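Local coordinates for protein nucleoporin NUP116 (PDB 3NF5) that forms the C-terminal, pore-targeting domain of a GLFG-family nucleoporin that is probably a structural constituent of the nuclear pore complex, at residues D53-S58 with L93-R98; A97-Y102 with Y148-D153. All blocks are in the same frame, centred on the assembly; numbering follows the deposited sequence.

Contact 1: D53-S58 with L93-R98; sequences DPVDLS and LNVRAR
The guanidinium of Arg96 and the carboxylate of Asp53 are the flat groups that meet here, and they meet turned rather than coplanar, their planes 60° apart. Asp53 OD1 sits at the edge of the guanidinium, near its plane, and accepts a hydrogen bond from Arg96 NH2, 2.8 Å away; seen from the acid, the donor comes from above the carboxylate plane. The result is a salt bridge carried by a single hydrogen bond, bent to 156°, and not a two-pronged pair. The other oxygen, Asp53 OD2, lies 3.4 Å from Arg96 CB, against the root of the same side chain. A bend at chi3 of Arg96 (48°) brings its head back to the acid, after the chain has set out with CG anti to the backbone N. Exposed as Arg96 is, the bridge lies at the surface.

Beyond this charged end the interface turns apolar. Val55 faces the other segment and divides its two methyls between neighbours: CG1 comes within 3.2 Å of Leu93 CD2, a closeness that is doubtful because the methyl itself is distorted, while CG2 reaches Val95 CG2 at 3.5 Å. Leu93 CD2 is shared, since Leu57 CD2 also touches it, at 3.8 Å. Phe51 of strand 47-51 packs on both Leu93 and Val95, and Ile33 of helix 30-33 covers Leu57.

The two segments run in opposite directions, linked mainly by side chains. Backbone bonds go elsewhere: Arg96 pairs with Leu52, Val55 with Val36 and Leu57 with Ile33. At the far end Asp56 OD1 accepts from Ser58 N, an Asx turn. Beyond the C-terminal end of strand 47-51 and the N-terminal end of strand 97-101, adjacent in the six-stranded antiparallel sheet, their antiparallel run thus carries on into flanking loops.

Contact 2: A97-Y102 with Y148-D153; sequences ARISCY and YCFTVD
Ile99 lies over one face of the Phe150 ring, a CH-pi contact in which CB stands 3.9 Å from the ring centroid, 25° off the normal. Phe150 reaches this place because its CG sits between the backbone N and the carbonyl carbon (chi1 64°), which brings the ring against Ile99 on the neighbouring strand. Tyr148 OH rests above the opposite face, toward the rim, while Cys101 SG meets the ring edge near its plane. On the same side of the sheet Ala97 CB touches Val152 CG2 at 3.9 Å.

Six backbone hydrogen bonds align these groups, two for each of the pairs Ala97–Val152, Ile99–Phe150 and Cys101–Tyr148; Ile99 N to Phe150 O, at 2.7 Å, is the shortest. The other face carries Arg98 beside Thr151, and Ser100 beside Cys149.

Farther out, Ile49 and Val77 cover Ile99, and Phe138 packs on Tyr148. The backbone ladder thus fixes the register, while the Ile99 face turns to the hydrophobic interior; the Arg98 side carries hydroxyls, a thiol and a partly exposed arginine whose charge is met by Glu139 of strand 137-142, in a salt bridge through NE.

Strand 97-101 is common to both contacts, which share Ala97 and Arg98 and have centres about 14 Å apart. Contact 2 is the buried one, lying closer to the centre of the chain, and it joins adjacent strands through a regular backbone ladder. Contact 1, only partly buried, sits where the chain enters that strand; no backbone hydrogen bond joins its two segments, side chains make most of the contact, and apolar packing there gives way to an ion pair at the surface. The two also meet directly: Arg96 CG packs on Val152 O at 3.4 Å. Strand 97-101 thus runs from a loop junction where the two segments meet mainly through side chains into the main-chain bonding of the sheet.

Contact 1: D53-S58 with L93-R98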
ATOM      1  N   ASP A  53      -8.469   6.993  -9.306  1.00 19.09           N
ATOM      2  CA  ASP A  53      -9.649   7.839  -9.374  1.00 21.19           C
ATOM      3  C   ASP A  53      -9.779   8.716  -8.151  1.00 20.63           C
ATOM      4  O   ASP A  53      -9.221   8.368  -7.100  1.00 22.16           O
ATOM      5  CB  ASP A  53     -10.854   6.959  -9.464  1.00 21.25           C
ATOM      6  CG  ASP A  53     -10.954   6.209 -10.817  1.00 23.66           C
ATOM      7  OD1 ASP A  53     -10.507   6.729 -11.885  1.00 29.84           O
ATOM      8  OD2 ASP A  53     -11.450   5.062 -10.745  1.00 30.74           O
ATOM      9  N   PRO A  54     -10.623   9.777  -8.219  1.00 21.63           N
ATOM     10  CA  PRO A  54     -11.028  10.469  -6.978  1.00 21.03           C
ATOM     11  C   PRO A  54     -11.529   9.544  -5.856  1.00 20.89           C
ATOM     12  O   PRO A  54     -12.307   8.626  -6.092  1.00 19.75           O
ATOM     13  CB  PRO A  54     -12.155  11.387  -7.434  1.00 23.39           C
ATOM     14  CG  PRO A  54     -11.981  11.542  -8.919  1.00 23.80           C
ATOM     15  CD  PRO A  54     -11.394  10.248  -9.392  1.00 21.73           C
ATOM     16  N   VAL A  55     -11.116   9.832  -4.623  1.00 19.21           N
ATOM     17  CA  VAL A  55     -11.542   9.102  -3.449  1.00 20.26           C
ATOM     18  C   VAL A  55     -12.476   9.969  -2.560  1.00 19.59           C
ATOM     19  O   VAL A  55     -12.227  11.159  -2.377  1.00 19.87           O
ATOM     20  CB  VAL A  55     -10.252   8.602  -2.743  1.00 19.88           C
ATOM     21  CG1 VAL A  55     -10.496   8.211  -1.470  1.00 22.50           C
ATOM     22  CG2 VAL A  55      -9.700   7.413  -3.582  1.00 18.64           C
ATOM     23  N   ASP A  56     -13.555   9.365  -2.055  1.00 17.97           N
ATOM     24  CA  ASP A  56     -14.454  10.029  -1.099  1.00 19.05           C
ATOM     25  C   ASP A  56     -14.002   9.711   0.298  1.00 16.43           C
ATOM     26  O   ASP A  56     -14.195   8.594   0.764  1.00 18.11           O
ATOM     27  CB  ASP A  56     -15.894   9.520  -1.349  1.00 19.97           C
ATOM     28  CG  ASP A  56     -16.896  10.078  -0.374  1.00 21.98           C
ATOM     29  OD1 ASP A  56     -16.517  10.878   0.496  1.00 26.66           O
ATOM     30  OD2 ASP A  56     -18.093   9.724  -0.483  1.00 29.55           O
ATOM     31  N   LEU A  57     -13.320  10.629   0.954  1.00 17.49           N
ATOM     32  CA  LEU A  57     -12.918  10.419   2.349  1.00 18.60           C
ATOM     33  C   LEU A  57     -13.926  10.921   3.438  1.00 20.91           C
ATOM     34  O   LEU A  57     -13.540  11.070   4.627  1.00 21.95           O
ATOM     35  CB  LEU A  57     -11.545  11.041   2.554  1.00 18.69           C
ATOM     36  CG  LEU A  57     -10.373  10.545   1.683  1.00 18.43           C
ATOM     37  CD1 LEU A  57      -9.144  11.356   2.088  1.00 18.76           C
ATOM     38  CD2 LEU A  57     -10.200   9.060   1.942  1.00 17.75           C
ATOM     39  N   SER A  58     -15.198  11.175   3.077  1.00 21.94           N
ATOM     40  CA  SER A  58     -16.129  11.791   4.023  1.00 23.03           C
ATOM     41  C   SER A  58     -16.230  10.865   5.192  1.00 23.13           C
ATOM     42  O   SER A  58     -16.344   9.681   4.967  1.00 23.06           O
ATOM     43  CB  SER A  58     -17.582  11.898   3.499  1.00 23.22           C
ATOM     44  OG  SER A  58     -17.701  12.269   2.163  1.00 28.08           O
ATOM     45  N   LEU A  93     -12.667   4.411  -0.346  1.00 24.37           N
ATOM     46  CA  LEU A  93     -11.371   4.000  -0.954  1.00 24.32           C
ATOM     47  C   LEU A  93     -11.473   2.863  -1.990  1.00 21.99           C
ATOM     48  O   LEU A  93     -10.459   2.378  -2.540  1.00 20.73           O
ATOM     49  CB  LEU A  93     -10.385   3.672   0.150  1.00 23.76           C
ATOM     50  CG  LEU A  93      -9.927   4.893   0.951  1.00 26.37           C
ATOM     51  CD1 LEU A  93      -9.194   4.428   2.195  1.00 30.45           C
ATOM     52  CD2 LEU A  93      -9.055   5.862   0.157  1.00 27.73           C
ATOM     53  N   ASN A  94     -12.694   2.403  -2.238  1.00 20.40           N
ATOM     54  CA  ASN A  94     -12.921   1.242  -3.089  1.00 20.53           C
ATOM     55  C   ASN A  94     -13.006   1.607  -4.562  1.00 19.68           C
ATOM     56  O   ASN A  94     -14.036   1.388  -5.191  1.00 20.28           O
ATOM     57  CB  ASN A  94     -14.170   0.463  -2.633  1.00 19.56           C
ATOM     58  CG  ASN A  94     -14.135  -0.987  -3.030  1.00 22.05           C
ATOM     59  OD1 ASN A  94     -13.165  -1.480  -3.645  1.00 19.15           O
ATOM     60  ND2 ASN A  94     -15.186  -1.713  -2.664  1.00 19.57           N
ATOM     61  N   VAL A  95     -11.897   2.131  -5.103  1.00 17.91           N
ATOM     62  CA  VAL A  95     -11.778   2.644  -6.445  1.00 17.61           C
ATOM     63  C   VAL A  95     -10.426   2.193  -7.048  1.00 17.41           C
ATOM     64  O   VAL A  95      -9.642   1.454  -6.390  1.00 16.91           O
ATOM     65  CB  VAL A  95     -11.848   4.199  -6.427  1.00 17.52           C
ATOM     66  CG1 VAL A  95     -13.199   4.689  -5.787  1.00 18.06           C
ATOM     67  CG2 VAL A  95     -10.626   4.829  -5.691  1.00 15.86           C
ATOM     68  N   ARG A  96     -10.150   2.635  -8.264  1.00 16.33           N
ATOM     69  CA  ARG A  96      -9.020   2.159  -9.034  1.00 16.99           C
ATOM     70  C   ARG A  96      -7.709   2.679  -8.404  1.00 14.30           C
ATOM     71  O   ARG A  96      -7.654   3.823  -7.987  1.00 13.56           O
ATOM     72  CB  ARG A  96      -9.186   2.598 -10.471  1.00 18.66           C
ATOM     73  CG  ARG A  96      -8.301   1.919 -11.472  1.00 25.44           C
ATOM     74  CD  ARG A  96      -8.781   2.209 -12.869  1.00 26.58           C
ATOM     75  NE  ARG A  96      -9.019   3.653 -13.006  1.00 35.36           N
ATOM     76  CZ  ARG A  96      -8.176   4.545 -13.552  1.00 35.41           C
ATOM     77  NH1 ARG A  96      -7.018   4.172 -14.089  1.00 38.62           N
ATOM     78  NH2 ARG A  96      -8.511   5.835 -13.577  1.00 36.03           N
ATOM     79  N   ALA A  97      -6.676   1.843  -8.387  1.00 12.95           N
ATOM     80  CA  ALA A  97      -5.442   2.166  -7.649  1.00 12.74           C
ATOM     81  C   ALA A  97      -4.263   1.398  -8.254  1.00 11.05           C
ATOM     82  O   ALA A  97      -4.452   0.402  -8.924  1.00 10.89           O
ATOM     83  CB  ALA A  97      -5.594   1.880  -6.136  1.00 13.37           C
ATOM     84  N   ARG A  98      -3.066   1.907  -8.053  1.00 11.72           N
ATOM     85  CA  ARG A  98      -1.852   1.236  -8.459  1.00 10.66           C
ATOM     86  C   ARG A  98      -1.162   1.025  -7.138  1.00 12.09           C
ATOM     87  O   ARG A  98      -0.969   2.010  -6.305  1.00  9.76           O
ATOM     88  CB  ARG A  98      -0.999   2.098  -9.374  1.00 11.55           C
ATOM     89  CG  ARG A  98       0.382   1.553  -9.653  1.00 13.23           C
ATOM     90  CD  ARG A  98       1.169   2.332 -10.736  1.00 16.18           C
ATOM     91  NE  ARG A  98       0.591   2.220 -12.086  1.00 15.57           N
ATOM     92  CZ  ARG A  98       0.002   3.201 -12.759  1.00 18.63           C
ATOM     93  NH1 ARG A  98      -0.134   4.442 -12.252  1.00 16.79           N
ATOM     94  NH2 ARG A  98      -0.478   2.926 -13.963  1.00 22.07           N
TER

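Contact 2: A97-Y102 with Y148-D153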
ATOM      1  N   ALA A  97      -6.676   1.843  -8.387  1.00 12.95           N
ATOM      2  CA  ALA A  97      -5.442   2.166  -7.649  1.00 12.74           C
ATOM      3  C   ALA A  97      -4.263   1.398  -8.254  1.00 11.05           C
ATOM      4  O   ALA A  97      -4.452   0.402  -8.924  1.00 10.89           O
ATOM      5  CB  ALA A  97      -5.594   1.880  -6.136  1.00 13.37           C
ATOM      6  N   ARG A  98      -3.066   1.907  -8.053  1.00 11.72           N
ATOM      7  CA  ARG A  98      -1.852   1.236  -8.459  1.00 10.66           C
ATOM      8  C   ARG A  98      -1.162   1.025  -7.138  1.00 12.09           C
ATOM      9  O   ARG A  98      -0.969   2.010  -6.305  1.00  9.76           O
ATOM     10  CB  ARG A  98      -0.999   2.098  -9.374  1.00 11.55           C
ATOM     11  CG  ARG A  98       0.382   1.553  -9.653  1.00 13.23           C
ATOM     12  CD  ARG A  98       1.169   2.332 -10.736  1.00 16.18           C
ATOM     13  NE  ARG A  98       0.591   2.220 -12.086  1.00 15.57           N
ATOM     14  CZ  ARG A  98       0.002   3.201 -12.759  1.00 18.63           C
ATOM     15  NH1 ARG A  98      -0.134   4.442 -12.252  1.00 16.79           N
ATOM     16  NH2 ARG A  98      -0.478   2.926 -13.963  1.00 22.07           N
ATOM     17  N   ILE A  99      -0.770  -0.233  -6.964  1.00 12.27           N
ATOM     18  CA  ILE A  99      -0.051  -0.673  -5.744  1.00 13.60           C
ATOM     19  C   ILE A  99       1.390  -1.109  -6.053  1.00 13.76           C
ATOM     20  O   ILE A  99       1.646  -1.824  -7.033  1.00 14.82           O
ATOM     21  CB  ILE A  99      -0.868  -1.773  -5.073  1.00 11.91           C
ATOM     22  CG1 ILE A  99      -2.278  -1.208  -4.726  1.00 12.22           C
ATOM     23  CG2 ILE A  99      -0.086  -2.292  -3.770  1.00 15.14           C
ATOM     24  CD1 ILE A  99      -3.276  -2.125  -4.134  1.00 17.51           C
ATOM     25  N   SER A 100       2.347  -0.616  -5.274  1.00 14.94           N
ATOM     26  CA  SER A 100       3.742  -1.028  -5.410  1.00 14.43           C
ATOM     27  C   SER A 100       4.175  -1.702  -4.072  1.00 15.37           C
ATOM     28  O   SER A 100       3.906  -1.169  -3.026  1.00 15.77           O
ATOM     29  CB  SER A 100       4.658   0.172  -5.703  1.00 14.57           C
ATOM     30  OG  SER A 100       4.250   0.922  -6.869  1.00 18.17           O
ATOM     31  N   CYS A 101       4.782  -2.876  -4.163  1.00 16.37           N
ATOM     32  CA  CYS A 101       5.331  -3.648  -3.003  1.00 18.77           C
ATOM     33  C   CYS A 101       6.858  -3.822  -3.190  1.00 18.20           C
ATOM     34  O   CYS A 101       7.337  -4.156  -4.293  1.00 15.78           O
ATOM     35  CB  CYS A 101       4.671  -4.985  -2.942  1.00 19.49           C
ATOM     36  SG  CYS A 101       2.922  -4.967  -2.648  1.00 30.27           S
ATOM     37  N   TYR A 102       7.623  -3.510  -2.137  1.00 17.79           N
ATOM     38  CA  TYR A 102       9.082  -3.420  -2.242  1.00 18.55           C
ATOM     39  C   TYR A 102       9.698  -4.679  -1.656  1.00 19.26           C
ATOM     40  O   TYR A 102       9.110  -5.294  -0.801  1.00 19.07           O
ATOM     41  CB  TYR A 102       9.573  -2.182  -1.454  1.00 18.61           C
ATOM     42  CG  TYR A 102       8.906  -0.879  -1.819  1.00 17.31           C
ATOM     43  CD1 TYR A 102       8.599  -0.566  -3.138  1.00 23.72           C
ATOM     44  CD2 TYR A 102       8.697   0.085  -0.856  1.00 19.15           C
ATOM     45  CE1 TYR A 102       8.046   0.670  -3.463  1.00 20.78           C
ATOM     46  CE2 TYR A 102       8.157   1.345  -1.149  1.00 22.90           C
ATOM     47  CZ  TYR A 102       7.806   1.618  -2.438  1.00 22.76           C
ATOM     48  OH  TYR A 102       7.284   2.851  -2.701  1.00 24.54           O
ATOM     49  N   TYR A 148       7.344  -4.902  -7.126  1.00 16.30           N
ATOM     50  CA  TYR A 148       6.217  -5.501  -7.810  1.00 16.07           C
ATOM     51  C   TYR A 148       5.173  -4.410  -7.892  1.00 15.83           C
ATOM     52  O   TYR A 148       4.866  -3.798  -6.903  1.00 14.78           O
ATOM     53  CB  TYR A 148       5.689  -6.660  -7.033  1.00 15.39           C
ATOM     54  CG  TYR A 148       4.287  -7.179  -7.283  1.00 17.31           C
ATOM     55  CD1 TYR A 148       3.811  -7.479  -8.558  1.00 19.18           C
ATOM     56  CD2 TYR A 148       3.459  -7.407  -6.241  1.00 15.94           C
ATOM     57  CE1 TYR A 148       2.529  -7.994  -8.742  1.00 19.77           C
ATOM     58  CE2 TYR A 148       2.224  -7.922  -6.415  1.00 19.16           C
ATOM     59  CZ  TYR A 148       1.745  -8.151  -7.675  1.00 17.26           C
ATOM     60  OH  TYR A 148       0.488  -8.641  -7.800  1.00 23.43           O
ATOM     61  N   CYS A 149       4.720  -4.144  -9.099  1.00 16.22           N
ATOM     62  CA  CYS A 149       3.696  -3.136  -9.326  0.50 16.25           C
ATOM     63  C   CYS A 149       2.514  -3.736 -10.043  1.00 16.26           C
ATOM     64  O   CYS A 149       2.676  -4.479 -11.028  1.00 15.69           O
ATOM     65  CB  CYS A 149       4.215  -2.005 -10.187  0.50 16.63           C
ATOM     66  SG  CYS A 149       5.497  -1.023  -9.457  0.50 17.00           S
ATOM     67  N   PHE A 150       1.316  -3.361  -9.584  1.00 16.72           N
ATOM     68  CA  PHE A 150       0.073  -3.803 -10.209  1.00 15.86           C
ATOM     69  C   PHE A 150      -1.068  -2.795  -9.953  1.00 15.52           C
ATOM     70  O   PHE A 150      -0.942  -1.890  -9.104  1.00 14.01           O
ATOM     71  CB  PHE A 150      -0.306  -5.163  -9.669  1.00 15.58           C
ATOM     72  CG  PHE A 150      -0.625  -5.183  -8.203  1.00 14.61           C
ATOM     73  CD1 PHE A 150      -1.958  -5.181  -7.756  1.00 15.95           C
ATOM     74  CD2 PHE A 150       0.413  -5.221  -7.269  1.00 16.02           C
ATOM     75  CE1 PHE A 150      -2.267  -5.223  -6.365  1.00 19.68           C
ATOM     76  CE2 PHE A 150       0.144  -5.261  -5.944  1.00 17.23           C
ATOM     77  CZ  PHE A 150      -1.215  -5.278  -5.457  1.00 18.93           C
ATOM     78  N   THR A 151      -2.145  -2.934 -10.708  1.00 15.23           N
ATOM     79  CA  THR A 151      -3.354  -2.132 -10.491  1.00 16.43           C
ATOM     80  C   THR A 151      -4.503  -3.022 -10.083  1.00 16.94           C
ATOM     81  O   THR A 151      -4.492  -4.260 -10.307  1.00 17.05           O
ATOM     82  CB  THR A 151      -3.738  -1.261 -11.696  1.00 17.24           C
ATOM     83  OG1 THR A 151      -4.111  -2.076 -12.804  1.00 23.03           O
ATOM     84  CG2 THR A 151      -2.615  -0.370 -12.114  1.00 19.34           C
ATOM     85  N   VAL A 152      -5.470  -2.371  -9.436  1.00 17.00           N
ATOM     86  CA  VAL A 152      -6.712  -2.973  -9.018  1.00 17.12           C
ATOM     87  C   VAL A 152      -7.791  -2.040  -9.525  1.00 17.77           C
ATOM     88  O   VAL A 152      -7.613  -0.837  -9.550  1.00 19.35           O
ATOM     89  CB  VAL A 152      -6.692  -3.169  -7.508  1.00 17.29           C
ATOM     90  CG1 VAL A 152      -5.598  -4.162  -7.118  1.00 17.30           C
ATOM     91  CG2 VAL A 152      -6.417  -1.859  -6.746  1.00 15.97           C
ATOM     92  N   ASP A 153      -8.857  -2.587 -10.066  1.00 18.47           N
ATOM     93  CA  ASP A 153     -10.053  -1.835 -10.482  1.00 19.79           C
ATOM     94  C   ASP A 153     -10.828  -1.167  -9.317  1.00 19.48           C
ATOM     95  O   ASP A 153     -11.322  -0.009  -9.392  1.00 17.01           O
ATOM     96  CB  ASP A 153     -11.008  -2.807 -11.174  1.00 19.58           C
ATOM     97  CG  ASP A 153     -10.451  -3.404 -12.416  1.00 25.20           C
ATOM     98  OD1 ASP A 153      -9.641  -2.739 -13.071  1.00 30.56           O
ATOM     99  OD2 ASP A 153     -10.857  -4.544 -12.783  1.00 29.90           O
TER